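Local coordinates for Afp2 (Serratia entomophila, PDB 6RBN), which probably forms, with other sheath proteins, the contractile sheath around the inner tube of the anti-feeding prophage, a phage-tail-like injection system, at residues 268-273 and 281-286; 289-294 and 331-336. One frame throughout, in Å; residues are numbered along the deposited sequence.

Interaction 1. Residues 268-273 and 281-286; sequences NKLVFE and QRVKAA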
loop_
_atom_site.group_PDB
_atom_site.type_symbol
_atom_site.label_atom_id
_atom_site.label_comp_id
_atom_site.label_asym_id
_atom_site.label_seq_id
_atom_site.Cartn_x
_atom_site.Cartn_y
_atom_site.Cartn_z
ATOM N N ASN C 268 37.440 -57.082 -8.875
ATOM C CA ASN C 268 36.519 -58.048 -8.286
ATOM C C ASN C 268 35.596 -57.412 -7.263
ATOM O O ASN C 268 34.544 -57.979 -6.960
ATOM C CB ASN C 268 37.267 -59.210 -7.637
ATOM C CG ASN C 268 37.742 -60.236 -8.639
ATOM O OD1 ASN C 268 37.036 -60.573 -9.586
ATOM N ND2 ASN C 268 38.947 -60.743 -8.432
ATOM N N LYS C 269 35.962 -56.255 -6.721
ATOM C CA LYS C 269 35.069 -55.533 -5.832
ATOM C C LYS C 269 34.035 -54.703 -6.579
ATOM O O LYS C 269 33.166 -54.107 -5.938
ATOM C CB LYS C 269 35.880 -54.643 -4.892
ATOM C CG LYS C 269 36.759 -55.428 -3.939
ATOM C CD LYS C 269 37.453 -54.521 -2.944
ATOM C CE LYS C 269 38.559 -53.728 -3.602
ATOM N NZ LYS C 269 39.666 -54.618 -4.037
ATOM N N LEU C 270 34.105 -54.653 -7.907
ATOM C CA LEU C 270 33.107 -53.982 -8.724
ATOM C C LEU C 270 32.254 -54.961 -9.517
ATOM O O LEU C 270 31.511 -54.544 -10.410
ATOM C CB LEU C 270 33.778 -52.988 -9.672
ATOM C CG LEU C 270 34.438 -51.801 -8.978
ATOM C CD1 LEU C 270 35.162 -50.933 -9.980
ATOM C CD2 LEU C 270 33.399 -51.003 -8.225
ATOM N N VAL C 271 32.357 -56.245 -9.230
ATOM C CA VAL C 271 31.478 -57.237 -9.832
ATOM C C VAL C 271 30.149 -57.190 -9.088
ATOM O O VAL C 271 30.105 -56.858 -7.898
ATOM C CB VAL C 271 32.154 -58.626 -9.783
ATOM C CG1 VAL C 271 31.323 -59.692 -10.452
ATOM C CG2 VAL C 271 33.502 -58.560 -10.451
ATOM N N PHE C 272 29.057 -57.447 -9.819
ATOM C CA PHE C 272 27.651 -57.403 -9.409
ATOM C C PHE C 272 27.182 -55.984 -9.117
ATOM O O PHE C 272 26.132 -55.799 -8.496
ATOM C CB PHE C 272 27.344 -58.318 -8.218
ATOM C CG PHE C 272 27.654 -59.759 -8.476
ATOM C CD1 PHE C 272 26.803 -60.542 -9.233
ATOM C CD2 PHE C 272 28.802 -60.332 -7.960
ATOM C CE1 PHE C 272 27.095 -61.868 -9.471
ATOM C CE2 PHE C 272 29.098 -61.656 -8.193
ATOM C CZ PHE C 272 28.245 -62.423 -8.947
ATOM N N GLU C 273 27.937 -54.981 -9.548
ATOM C CA GLU C 273 27.444 -53.625 -9.626
ATOM C C GLU C 273 26.507 -53.522 -10.828
ATOM O O GLU C 273 26.561 -54.367 -11.723
ATOM C CB GLU C 273 28.621 -52.659 -9.756
ATOM C CG GLU C 273 29.550 -52.657 -8.559
ATOM C CD GLU C 273 28.907 -52.116 -7.303
ATOM O OE1 GLU C 273 28.058 -51.204 -7.407
ATOM O OE2 GLU C 273 29.252 -52.602 -6.209
ATOM N N GLN C 281 32.591 -45.704 -15.736
ATOM C CA GLN C 281 33.491 -44.625 -15.358
ATOM C C GLN C 281 34.260 -44.962 -14.094
ATOM O O GLN C 281 35.402 -44.524 -13.929
ATOM C CB GLN C 281 32.708 -43.333 -15.157
ATOM C CG GLN C 281 32.081 -42.801 -16.409
ATOM C CD GLN C 281 33.105 -42.471 -17.460
ATOM O OE1 GLN C 281 33.175 -43.119 -18.500
ATOM N NE2 GLN C 281 33.926 -41.473 -17.184
ATOM N N ARG C 282 33.653 -45.729 -13.193
ATOM C CA ARG C 282 34.331 -46.082 -11.956
ATOM C C ARG C 282 35.295 -47.240 -12.173
ATOM O O ARG C 282 36.251 -47.405 -11.410
ATOM C CB ARG C 282 33.291 -46.393 -10.879
ATOM C CG ARG C 282 33.841 -46.482 -9.474
ATOM C CD ARG C 282 32.745 -46.617 -8.446
ATOM N NE ARG C 282 32.025 -47.872 -8.564
ATOM C CZ ARG C 282 30.952 -48.178 -7.848
ATOM N NH1 ARG C 282 30.483 -47.322 -6.955
ATOM N NH2 ARG C 282 30.353 -49.344 -8.021
ATOM N N VAL C 283 35.088 -48.025 -13.227
ATOM C CA VAL C 283 36.042 -49.071 -13.574
ATOM C C VAL C 283 37.285 -48.474 -14.221
ATOM O O VAL C 283 38.411 -48.764 -13.806
ATOM C CB VAL C 283 35.380 -50.124 -14.480
ATOM C CG1 VAL C 283 36.415 -51.057 -15.045
ATOM C CG2 VAL C 283 34.383 -50.926 -13.685
ATOM N N LYS C 284 37.110 -47.616 -15.228
ATOM C CA LYS C 284 38.263 -47.121 -15.969
ATOM C C LYS C 284 39.064 -46.079 -15.203
ATOM O O LYS C 284 40.167 -45.739 -15.635
ATOM C CB LYS C 284 37.847 -46.525 -17.311
ATOM C CG LYS C 284 37.215 -45.163 -17.225
ATOM C CD LYS C 284 36.872 -44.657 -18.609
ATOM C CE LYS C 284 38.126 -44.370 -19.409
ATOM N NZ LYS C 284 38.906 -43.254 -18.829
ATOM N N ALA C 285 38.546 -45.561 -14.096
ATOM C CA ALA C 285 39.340 -44.704 -13.234
ATOM C C ALA C 285 40.033 -45.474 -12.128
ATOM O O ALA C 285 41.001 -44.968 -11.550
ATOM C CB ALA C 285 38.471 -43.613 -12.625
ATOM N N ALA C 286 39.560 -46.680 -11.819
ATOM C CA ALA C 286 40.295 -47.578 -10.944
ATOM C C ALA C 286 41.488 -48.201 -11.645
ATOM O O ALA C 286 42.414 -48.661 -10.972
ATOM C CB ALA C 286 39.375 -48.678 -10.423
#
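The turn that leads out of helix 250-267 in the C-terminal domain of this sheath protein meets the first half of helix 277-295 through L270 and E273, which close on R282 and V283. L270 and E273 are the first and last residues of a type II beta turn, and both start their side chains toward the helix. L270 splits its branch: CD1 packs against CG2 of V283 at 3.8 Å, while CD2 lies 3.4 Å from NE of R282, obliquely to the guanidinium. R282 runs extended from the helix, CG anti to the backbone N (chi1 -167°), then bends at chi3, which brings NH2 round to E273. There OE1 of E273 forms a salt bridge with NH2 of R282 at 3.0 Å, near the guanidinium plane and at its edge, although the carboxylate plane is turned 78° from it. OE2 of E273 stays 3.9 Å from NH2 of R282. R285 of a neighbouring Afp3 chain adds a long, weak ion pair to the same OE1. Arginine suits this place because its long chain spans the gap and its guanidinium meets both leucine methyl and carboxylate; the buried glutamate probably stays ionised, stabilised by positive charge from two chains.

Interaction 2. Residues 289-294 and 331-336; sequences SYLHSL and IKIGLA
L291 reaches from helix 277-295 to the strand 328-335, where it meets I333 and L335. Its CB leaves the helix toward the strand, and CG, set anti to the carbonyl carbon (chi1 -68°), carries the branch onward. From CG the two methyls divide: CD1 of L291 comes within 3.9 Å of CG2 of I333, the two side chains crossing at a slant, and CD2 of L291 lies 3.8 Å from CD2 of L335, the L335 and L291 side chains crossing at about a right angle. One leucine thus spans two alternate residues of the strand. Between I333 and L335 stands G334, with no side chain; its backbone bonds to F310 of the adjoining strand 309-312, and W309 and V311 from that strand also touch L291. All three touching residues are buried and purely aliphatic, so shape and exclusion of water hold them together, with no polar bond across. On the helix itself, Y290 O accepts both L294 N and S293 OG, so the serine hydroxyl is satisfied by its own helix. I333 and G334 also pair in parallel with a strand of a neighbouring Afp3 chain. This is helix-on-sheet packing, with helix 277-295 laid on the face of the sheet formed by 309-312 and 328-335, in the phage tail sheath C-terminal domain.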
loop_
_atom_site.group_PDB
_atom_site.type_symbol
_atom_site.label_atom_id
_atom_site.label_comp_id
_atom_site.label_asym_id
_atom_site.label_seq_id
_atom_site.Cartn_x
_atom_site.Cartn_y
_atom_site.Cartn_z
ATOM N N SER C 289 44.142 -45.083 -12.156
ATOM C CA SER C 289 44.848 -44.802 -10.913
ATOM C C SER C 289 45.915 -45.849 -10.639
ATOM O O SER C 289 46.963 -45.526 -10.071
ATOM C CB SER C 289 43.869 -44.733 -9.744
ATOM O OG SER C 289 43.336 -46.010 -9.456
ATOM N N TYR C 290 45.670 -47.099 -11.032
ATOM C CA TYR C 290 46.679 -48.139 -10.866
ATOM C C TYR C 290 47.822 -47.956 -11.851
ATOM O O TYR C 290 48.997 -48.050 -11.477
ATOM C CB TYR C 290 46.051 -49.522 -11.029
ATOM C CG TYR C 290 47.061 -50.641 -10.929
ATOM C CD1 TYR C 290 47.602 -51.002 -9.706
ATOM C CD2 TYR C 290 47.478 -51.330 -12.059
ATOM C CE1 TYR C 290 48.530 -52.015 -9.610
ATOM C CE2 TYR C 290 48.407 -52.342 -11.972
ATOM C CZ TYR C 290 48.927 -52.681 -10.746
ATOM O OH TYR C 290 49.854 -53.689 -10.651
ATOM N N LEU C 291 47.503 -47.702 -13.117
ATOM C CA LEU C 291 48.537 -47.604 -14.137
ATOM C C LEU C 291 49.331 -46.309 -14.062
ATOM O O LEU C 291 50.429 -46.251 -14.620
ATOM C CB LEU C 291 47.927 -47.747 -15.528
ATOM C CG LEU C 291 47.371 -49.124 -15.873
ATOM C CD1 LEU C 291 46.696 -49.099 -17.224
ATOM C CD2 LEU C 291 48.477 -50.151 -15.855
ATOM N N HIS C 292 48.817 -45.275 -13.394
ATOM C CA HIS C 292 49.610 -44.062 -13.239
ATOM C C HIS C 292 50.668 -44.231 -12.163
ATOM O O HIS C 292 51.797 -43.756 -12.319
ATOM C CB HIS C 292 48.724 -42.868 -12.892
ATOM C CG HIS C 292 49.444 -41.558 -12.926
ATOM N ND1 HIS C 292 49.646 -40.852 -14.091
ATOM C CD2 HIS C 292 50.053 -40.849 -11.949
ATOM C CE1 HIS C 292 50.317 -39.748 -13.822
ATOM N NE2 HIS C 292 50.579 -39.722 -12.530
ATOM N N SER C 293 50.316 -44.891 -11.058
ATOM C CA SER C 293 51.289 -45.152 -10.007
ATOM C C SER C 293 52.311 -46.185 -10.446
ATOM O O SER C 293 53.439 -46.192 -9.949
ATOM C CB SER C 293 50.581 -45.625 -8.743
ATOM O OG SER C 293 50.033 -46.915 -8.937
ATOM N N LEU C 294 51.928 -47.066 -11.364
ATOM C CA LEU C 294 52.866 -48.017 -11.939
ATOM C C LEU C 294 53.781 -47.356 -12.960
ATOM O O LEU C 294 54.944 -47.749 -13.090
ATOM C CB LEU C 294 52.091 -49.162 -12.584
ATOM C CG LEU C 294 52.868 -50.359 -13.102
ATOM C CD1 LEU C 294 53.497 -51.100 -11.948
ATOM C CD2 LEU C 294 51.943 -51.249 -13.871
ATOM N N ILE C 331 36.253 -53.907 -21.209
ATOM C CA ILE C 331 37.280 -52.882 -21.204
ATOM C C ILE C 331 38.288 -53.289 -22.271
ATOM O O ILE C 331 38.297 -54.433 -22.725
ATOM C CB ILE C 331 37.942 -52.782 -19.812
ATOM C CG1 ILE C 331 36.906 -52.928 -18.698
ATOM C CG2 ILE C 331 38.622 -51.436 -19.601
ATOM C CD1 ILE C 331 35.870 -51.842 -18.627
ATOM N N LYS C 332 39.126 -52.357 -22.714
ATOM C CA LYS C 332 40.356 -52.759 -23.380
ATOM C C LYS C 332 41.477 -51.808 -23.001
ATOM O O LYS C 332 41.314 -50.585 -23.029
ATOM C CB LYS C 332 40.200 -52.874 -24.903
ATOM C CG LYS C 332 39.807 -51.659 -25.681
ATOM C CD LYS C 332 39.807 -52.035 -27.146
ATOM C CE LYS C 332 38.697 -53.024 -27.452
ATOM N NZ LYS C 332 38.616 -53.351 -28.900
ATOM N N ILE C 333 42.601 -52.394 -22.603
ATOM C CA ILE C 333 43.718 -51.695 -21.987
ATOM C C ILE C 333 44.964 -52.032 -22.789
ATOM O O ILE C 333 45.210 -53.203 -23.087
ATOM C CB ILE C 333 43.882 -52.116 -20.514
ATOM C CG1 ILE C 333 42.613 -51.799 -19.726
ATOM C CG2 ILE C 333 45.068 -51.428 -19.879
ATOM C CD1 ILE C 333 42.516 -52.488 -18.411
ATOM N N GLY C 334 45.729 -51.026 -23.153
ATOM C CA GLY C 334 47.010 -51.245 -23.802
ATOM C C GLY C 334 48.089 -50.489 -23.066
ATOM O O GLY C 334 47.872 -49.370 -22.621
ATOM N N LEU C 335 49.253 -51.119 -22.932
ATOM C CA LEU C 335 50.330 -50.529 -22.149
ATOM C C LEU C 335 51.665 -51.074 -22.634
ATOM O O LEU C 335 51.751 -52.223 -23.063
ATOM C CB LEU C 335 50.108 -50.788 -20.652
ATOM C CG LEU C 335 49.968 -52.193 -20.066
ATOM C CD1 LEU C 335 51.274 -52.698 -19.515
ATOM C CD2 LEU C 335 48.894 -52.211 -19.002
ATOM N N ALA C 336 52.696 -50.236 -22.567
ATOM C CA ALA C 336 53.994 -50.514 -23.168
ATOM C C ALA C 336 55.027 -50.821 -22.093
ATOM O O ALA C 336 55.084 -50.134 -21.069
ATOM C CB ALA C 336 54.460 -49.334 -24.018
#

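Followed from the N terminus, the chain leaves helix 250-267 and turns through 268-273; interaction 1 then closes a short loop when 281-286 folds back against that turn. Helix 277-295 continues into 289-294, and the chain passes through strand 309-312 before strand 328-335 returns to that helix, so interaction 2 closes a much longer loop. The two loops follow in series, neither nested nor crossed, yet they share helix 277-295, and their centres lie about 14 Å apart. They touch directly where V283 CG1 meets I331 CD1 at 3.7 Å. Together they tie to one helix the turn and the sheet of strands 309-312 and 328-335, which a neighbouring Afp3 chain extends.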